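Local coordinates for protein uncharacterized N-acetyltransferase D2E76_00625 (Mycobacteroides abscessus, PDB 6YCA) that probably transfers acetyl groups from acetyl coenzyme A to amines as an Eis-type GCN5-related N-acetyltransferase, but is unable to modify aminoglycosides, at residues F39-A45 and H101-P106; D58-E62 and Q205-L209. All coordinates share one frame; numbering follows the deposited sequence.

Contact 1: F39-A45 and H101-P106; sequences FTVFWRA and HIGVLP. With ACO (acetyl coenzyme *a), chain G.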
# COMPACT_ATOMS: atom_id res chain seq x y z
N PHE A 39 -12.10 17.58 33.61
CA PHE A 39 -11.44 17.62 32.31
C PHE A 39 -10.40 16.51 32.18
O PHE A 39 -10.33 15.84 31.14
CB PHE A 39 -10.80 18.99 32.09
CG PHE A 39 -11.52 19.84 31.08
CD1 PHE A 39 -12.66 19.38 30.44
CD2 PHE A 39 -11.05 21.11 30.77
CE1 PHE A 39 -13.32 20.17 29.52
CE2 PHE A 39 -11.71 21.91 29.85
CZ PHE A 39 -12.84 21.44 29.22
N THR A 40 -9.60 16.30 33.22
CA THR A 40 -8.62 15.22 33.19
C THR A 40 -9.30 13.86 33.16
O THR A 40 -8.79 12.92 32.53
CB THR A 40 -7.68 15.33 34.39
OG1 THR A 40 -8.45 15.28 35.60
CG2 THR A 40 -6.91 16.64 34.34
N VAL A 41 -10.45 13.73 33.83
CA VAL A 41 -11.19 12.47 33.81
C VAL A 41 -11.75 12.20 32.42
O VAL A 41 -11.67 11.07 31.92
CB VAL A 41 -12.30 12.51 34.88
CG1 VAL A 41 -13.37 11.48 34.60
CG2 VAL A 41 -11.71 12.28 36.26
N PHE A 42 -12.30 13.22 31.77
CA PHE A 42 -12.81 13.04 30.42
C PHE A 42 -11.70 12.72 29.43
O PHE A 42 -11.84 11.84 28.58
CB PHE A 42 -13.61 14.27 29.97
CG PHE A 42 -13.97 14.26 28.51
CD1 PHE A 42 -14.77 13.27 27.98
CD2 PHE A 42 -13.51 15.27 27.67
CE1 PHE A 42 -15.10 13.26 26.64
CE2 PHE A 42 -13.84 15.27 26.33
CZ PHE A 42 -14.63 14.27 25.81
N TRP A 43 -10.57 13.44 29.52
CA TRP A 43 -9.46 13.17 28.63
C TRP A 43 -8.93 11.76 28.84
O TRP A 43 -8.52 11.08 27.88
CB TRP A 43 -8.35 14.20 28.83
CG TRP A 43 -8.21 15.15 27.69
CD1 TRP A 43 -7.28 15.11 26.69
CD2 TRP A 43 -9.02 16.31 27.44
NE1 TRP A 43 -7.47 16.16 25.82
CE2 TRP A 43 -8.53 16.91 26.26
CE3 TRP A 43 -10.11 16.90 28.09
CZ2 TRP A 43 -9.09 18.07 25.73
CZ3 TRP A 43 -10.67 18.05 27.56
CH2 TRP A 43 -10.16 18.62 26.39
N ARG A 44 -8.92 11.30 30.09
CA ARG A 44 -8.45 9.95 30.39
C ARG A 44 -9.38 8.91 29.78
O ARG A 44 -8.93 7.88 29.27
CB ARG A 44 -8.37 9.78 31.91
CG ARG A 44 -7.24 8.89 32.42
CD ARG A 44 -7.26 7.47 31.92
NE ARG A 44 -6.09 6.74 32.41
CZ ARG A 44 -5.66 5.59 31.92
NH1 ARG A 44 -6.31 5.02 30.91
NH2 ARG A 44 -4.59 5.01 32.43
N ALA A 45 -10.69 9.16 29.85
CA ALA A 45 -11.66 8.23 29.28
C ALA A 45 -11.53 8.16 27.76
O ALA A 45 -11.66 7.08 27.17
CB ALA A 45 -13.07 8.62 29.70
N HIS A 101 -18.20 15.98 26.71
CA HIS A 101 -17.36 15.70 27.87
C HIS A 101 -17.82 14.47 28.66
O HIS A 101 -17.48 14.33 29.84
CB HIS A 101 -17.21 16.92 28.78
CG HIS A 101 -16.70 18.13 28.08
ND1 HIS A 101 -17.03 19.42 28.46
CD2 HIS A 101 -15.89 18.26 27.00
CE1 HIS A 101 -16.44 20.28 27.66
NE2 HIS A 101 -15.73 19.60 26.76
N ILE A 102 -18.58 13.58 28.04
CA ILE A 102 -19.05 12.38 28.71
C ILE A 102 -17.91 11.38 28.79
O ILE A 102 -17.24 11.10 27.79
CB ILE A 102 -20.25 11.77 27.97
CG1 ILE A 102 -21.48 12.68 28.07
CG2 ILE A 102 -20.57 10.39 28.52
CD1 ILE A 102 -22.73 12.06 27.49
N GLY A 103 -17.68 10.83 29.98
CA GLY A 103 -16.63 9.84 30.16
C GLY A 103 -16.51 9.33 31.58
O GLY A 103 -16.78 10.06 32.53
N VAL A 104 -16.13 8.06 31.72
CA VAL A 104 -15.90 7.44 33.02
C VAL A 104 -14.55 6.72 32.99
O VAL A 104 -14.21 6.09 31.98
CB VAL A 104 -17.04 6.45 33.37
CG1 VAL A 104 -16.78 5.76 34.70
CG2 VAL A 104 -18.38 7.18 33.40
N LEU A 105 -13.79 6.83 34.08
CA LEU A 105 -12.51 6.14 34.13
C LEU A 105 -12.70 4.63 33.99
O LEU A 105 -13.70 4.08 34.46
CB LEU A 105 -11.74 6.43 35.42
CG LEU A 105 -11.10 7.78 35.75
CD1 LEU A 105 -11.25 8.79 34.61
CD2 LEU A 105 -11.61 8.34 37.06
N PRO A 106 -11.76 3.93 33.36
CA PRO A 106 -11.91 2.48 33.18
C PRO A 106 -11.99 1.71 34.48
O PRO A 106 -12.45 0.56 34.48
CB PRO A 106 -10.67 2.09 32.37
CG PRO A 106 -9.68 3.18 32.65
CD PRO A 106 -10.49 4.43 32.80
N1A ACO G . -19.63 -0.21 24.37
C2A ACO G . -20.67 -1.04 24.50
N3A ACO G . -21.63 -1.01 25.43
C4A ACO G . -21.57 -0.04 26.38
C5A ACO G . -20.52 0.89 26.35
C6A ACO G . -19.50 0.78 25.28
N6A ACO G . -18.47 1.66 25.22
N7A ACO G . -20.68 1.74 27.38
C8A ACO G . -21.80 1.35 28.03
N9A ACO G . -22.32 0.27 27.44
C1B ACO G . -23.57 -0.42 27.87
C2B ACO G . -23.33 -1.22 29.15
O2B ACO G . -23.00 -2.58 28.84
C3B ACO G . -24.74 -1.17 29.74
O3B ACO G . -25.53 -2.16 29.09
P3B ACO G . -26.52 -3.09 29.95
O7A ACO G . -25.73 -3.83 31.00
O8A ACO G . -27.58 -2.22 30.59
O9A ACO G . -27.17 -4.07 29.00
C4B ACO G . -25.27 0.19 29.32
O4B ACO G . -24.55 0.58 28.15
C5B ACO G . -25.11 1.25 30.40
O5B ACO G . -23.75 1.22 30.83
P1A ACO G . -23.18 2.14 32.01
O1A ACO G . -22.73 1.26 33.14
O2A ACO G . -24.27 3.09 32.44
O3A ACO G . -21.95 2.99 31.44
P2A ACO G . -20.43 3.19 31.95
O4A ACO G . -20.45 3.60 33.40
O5A ACO G . -19.66 1.91 31.77
O6A ACO G . -19.77 4.34 31.03
CBP ACO G . -18.92 5.11 28.90
CCP ACO G . -19.93 4.24 29.61
CDP ACO G . -18.98 6.53 29.44
CEP ACO G . -19.23 5.11 27.41
CAP ACO G . -17.55 4.48 29.19
OAP ACO G . -17.56 3.16 28.63
C9P ACO G . -16.40 5.27 28.63
O9P ACO G . -15.85 6.12 29.31
N8P ACO G . -16.01 4.96 27.39
C7P ACO G . -14.90 5.59 26.70
C6P ACO G . -15.05 7.10 26.54
C5P ACO G . -16.23 7.44 25.66
O5P ACO G . -16.51 6.76 24.69
N4P ACO G . -16.93 8.51 26.03
C3P ACO G . -18.05 8.97 25.24
C2P ACO G . -17.69 10.23 24.46
S1P ACO G . -19.09 10.75 23.54
C ACO G . -19.16 12.35 24.04
O ACO G . -18.14 12.88 24.47
CH3 ACO G . -20.45 13.10 23.96
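Phe39 turns the edge of its ring onto one face of the His101 imidazole in a T-shaped stack, the planes 90° apart and the centroids 5.1 Å. Its CE1 atom does the touching. Two residues on, Val41 meets the loop after the strand: CG1 lies 3.4 Å from Leu105 CD1, the two side chains crossing almost at right angles. Phe42 points at the strand, and with its CG anti to the backbone N (chi1 169°) the ring lays one face over the His101 backbone. His101 CA sits over the ring centre in a CH-pi contact, 3.5 Å from the centroid of the Phe42 ring, while Ile102 O approaches the ring edge. Arg44 lays CB against Leu105 CD1, but its guanidinium forms a salt bridge to Asp179 and a hydrogen bond to Tyr233, both of the second subunit. At Ala45 the helix comes close to the strand, CB lying 3.8 Å from Gly103 CA, where no side chain intervenes.

Two backbone groups of the strand hold acetyl coenzyme A: Val104 N gives a nearly straight bond of 3.1 Å to O9P of the cofactor, and cofactor N4P returns a weak one to Ile102 O, the same oxygen that meets the Phe42 edge. This is the pantetheine-binding strand of the GNAT fold. Segment 39-45 of helix 32-46 crosses strand residues 101-104 at 72°, strand 75-87 pairs alongside, and Ile102 and Val104 pack on helix 113-127.

Contact 2: D58-E62 and Q205-L209; sequences DELLE and QWWRL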
# COMPACT_ATOMS: atom_id res chain seq x y z
N ASP A 58 -11.81 27.05 32.73
CA ASP A 58 -12.80 28.12 32.83
C ASP A 58 -13.04 28.81 31.49
O ASP A 58 -14.14 29.33 31.26
CB ASP A 58 -12.37 29.12 33.91
CG ASP A 58 -13.54 29.90 34.50
OD1 ASP A 58 -14.70 29.59 34.16
OD2 ASP A 58 -13.29 30.81 35.32
N GLU A 59 -12.05 28.81 30.59
CA GLU A 59 -12.22 29.53 29.33
C GLU A 59 -12.96 28.68 28.29
O GLU A 59 -13.61 29.23 27.40
CB GLU A 59 -10.88 29.99 28.76
CG GLU A 59 -9.99 28.85 28.29
CD GLU A 59 -8.61 29.29 27.85
OE1 GLU A 59 -8.34 30.51 27.86
OE2 GLU A 59 -7.80 28.41 27.47
N LEU A 60 -12.87 27.36 28.39
CA LEU A 60 -13.52 26.48 27.43
C LEU A 60 -14.83 25.89 27.93
O LEU A 60 -15.44 25.10 27.21
CB LEU A 60 -12.56 25.35 27.02
CG LEU A 60 -11.21 25.79 26.45
CD1 LEU A 60 -10.27 24.60 26.27
CD2 LEU A 60 -11.42 26.53 25.14
N LEU A 61 -15.28 26.26 29.12
CA LEU A 61 -16.47 25.67 29.71
C LEU A 61 -17.51 26.74 30.02
O LEU A 61 -17.19 27.92 30.19
CB LEU A 61 -16.14 24.90 31.00
CG LEU A 61 -15.45 23.54 30.83
CD1 LEU A 61 -15.10 22.94 32.18
CD2 LEU A 61 -16.38 22.62 30.08
N GLU A 62 -18.76 26.30 30.11
CA GLU A 62 -19.86 27.13 30.59
C GLU A 62 -20.20 26.63 31.98
O GLU A 62 -20.62 25.48 32.14
CB GLU A 62 -21.07 26.99 29.67
CG GLU A 62 -22.30 27.74 30.15
CD GLU A 62 -23.44 27.71 29.14
OE1 GLU A 62 -24.51 28.27 29.43
OE2 GLU A 62 -23.25 27.12 28.05
N GLN A 205 -17.03 29.96 23.27
CA GLN A 205 -16.13 28.90 23.71
C GLN A 205 -15.72 27.99 22.56
O GLN A 205 -14.60 27.48 22.54
CB GLN A 205 -16.74 28.06 24.84
CG GLN A 205 -17.04 28.82 26.13
CD GLN A 205 -18.53 29.11 26.30
OE1 GLN A 205 -19.22 29.47 25.35
NE2 GLN A 205 -19.02 28.94 27.53
N TRP A 206 -16.62 27.78 21.59
CA TRP A 206 -16.26 26.96 20.43
C TRP A 206 -15.19 27.64 19.59
O TRP A 206 -14.26 26.98 19.11
CB TRP A 206 -17.51 26.66 19.59
CG TRP A 206 -17.26 25.74 18.44
CD1 TRP A 206 -17.40 24.38 18.44
CD2 TRP A 206 -16.84 26.10 17.12
NE1 TRP A 206 -17.08 23.87 17.20
CE2 TRP A 206 -16.73 24.91 16.37
CE3 TRP A 206 -16.54 27.31 16.49
CZ2 TRP A 206 -16.35 24.90 15.03
CZ3 TRP A 206 -16.15 27.30 15.16
CH2 TRP A 206 -16.06 26.10 14.45
N TRP A 207 -15.29 28.96 19.42
CA TRP A 207 -14.28 29.68 18.65
C TRP A 207 -12.99 29.80 19.44
O TRP A 207 -11.89 29.73 18.88
CB TRP A 207 -14.80 31.06 18.26
CG TRP A 207 -16.01 31.01 17.38
CD1 TRP A 207 -17.31 31.06 17.76
CD2 TRP A 207 -16.02 30.85 15.95
NE1 TRP A 207 -18.13 30.97 16.67
CE2 TRP A 207 -17.37 30.84 15.55
CE3 TRP A 207 -15.02 30.73 14.98
CZ2 TRP A 207 -17.74 30.72 14.21
CZ3 TRP A 207 -15.40 30.61 13.66
CH2 TRP A 207 -16.75 30.60 13.28
N ARG A 208 -13.11 29.95 20.77
CA ARG A 208 -11.95 29.96 21.66
C ARG A 208 -11.19 28.64 21.54
O ARG A 208 -9.96 28.62 21.51
CB ARG A 208 -12.43 30.24 23.09
CG ARG A 208 -11.37 30.27 24.16
CD ARG A 208 -10.42 31.41 23.96
NE ARG A 208 -9.31 31.30 24.88
CZ ARG A 208 -8.27 30.51 24.65
NH1 ARG A 208 -8.23 29.78 23.54
NH2 ARG A 208 -7.26 30.46 25.51
N LEU A 209 -11.93 27.52 21.42
CA LEU A 209 -11.28 26.23 21.24
C LEU A 209 -10.54 26.15 19.92
O LEU A 209 -9.41 25.64 19.85
CB LEU A 209 -12.32 25.11 21.36
CG LEU A 209 -11.88 23.66 21.15
CD1 LEU A 209 -10.92 23.21 22.23
CD2 LEU A 209 -13.08 22.72 21.10
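Glu59 and Arg208 reach for each other across the contact and form a salt bridge, OE1 of Glu59 lying 2.6 Å from NH2 of Arg208. The carboxylate does not meet the guanidinium in a flat, two-pronged pair: the planes are 68° apart, OE2 lies over one face of the guanidinium, and the hydrogen bond from NH2 to OE1 is strongly bent and weak. Arg208 gets there by a bend at chi2 (65°), and its aliphatic part runs past Leu60 at about a right angle, with Leu60 CD2 3.9 Å from Arg208 CG. The same methyl of Leu60 packs against CB of Leu209, 4.1 Å away.

Gln205 points at the other segment from one turn earlier on its helix. Its CG rests near Glu59 O, and the bend at chi2 (105°) carries the amide to the backbone beyond Leu60, where NE2 gives Leu61 O a long, weak but straight bond of 3.4 Å. The contact thus joins the two GNAT regions of the chain, helix 57-60 in one and helix 204-216 in the other. Leu60 and Leu209 share Leu52 in the nearby loop, Leu61 packs on helix 32-46, and Tyr82 of strand 75-87 hydrogen-bonds to Leu60 O.

Contact 1 is buried within a single GNAT domain, whereas contact 2 is only partly buried and spans two GNAT regions of the same chain. Their chemistry follows: 39-45 and 101-106 have no hydrogen bond between them and rely on aromatic and aliphatic packing, with two backbone groups of the strand, Ile102 O and Val104 N, bonded to the cofactor, while 58-62 and 205-209 add a salt bridge and a weak hydrogen bond from a glutamine amide to packing centred on Leu60. Helices 32-46 and 57-60 are successive in the chain, and the two contacts touch through Leu61, whose CD2 lies 3.4 Å from His101 CE1 and which also packs on Phe39. Contact 1 alone also reaches a second subunit.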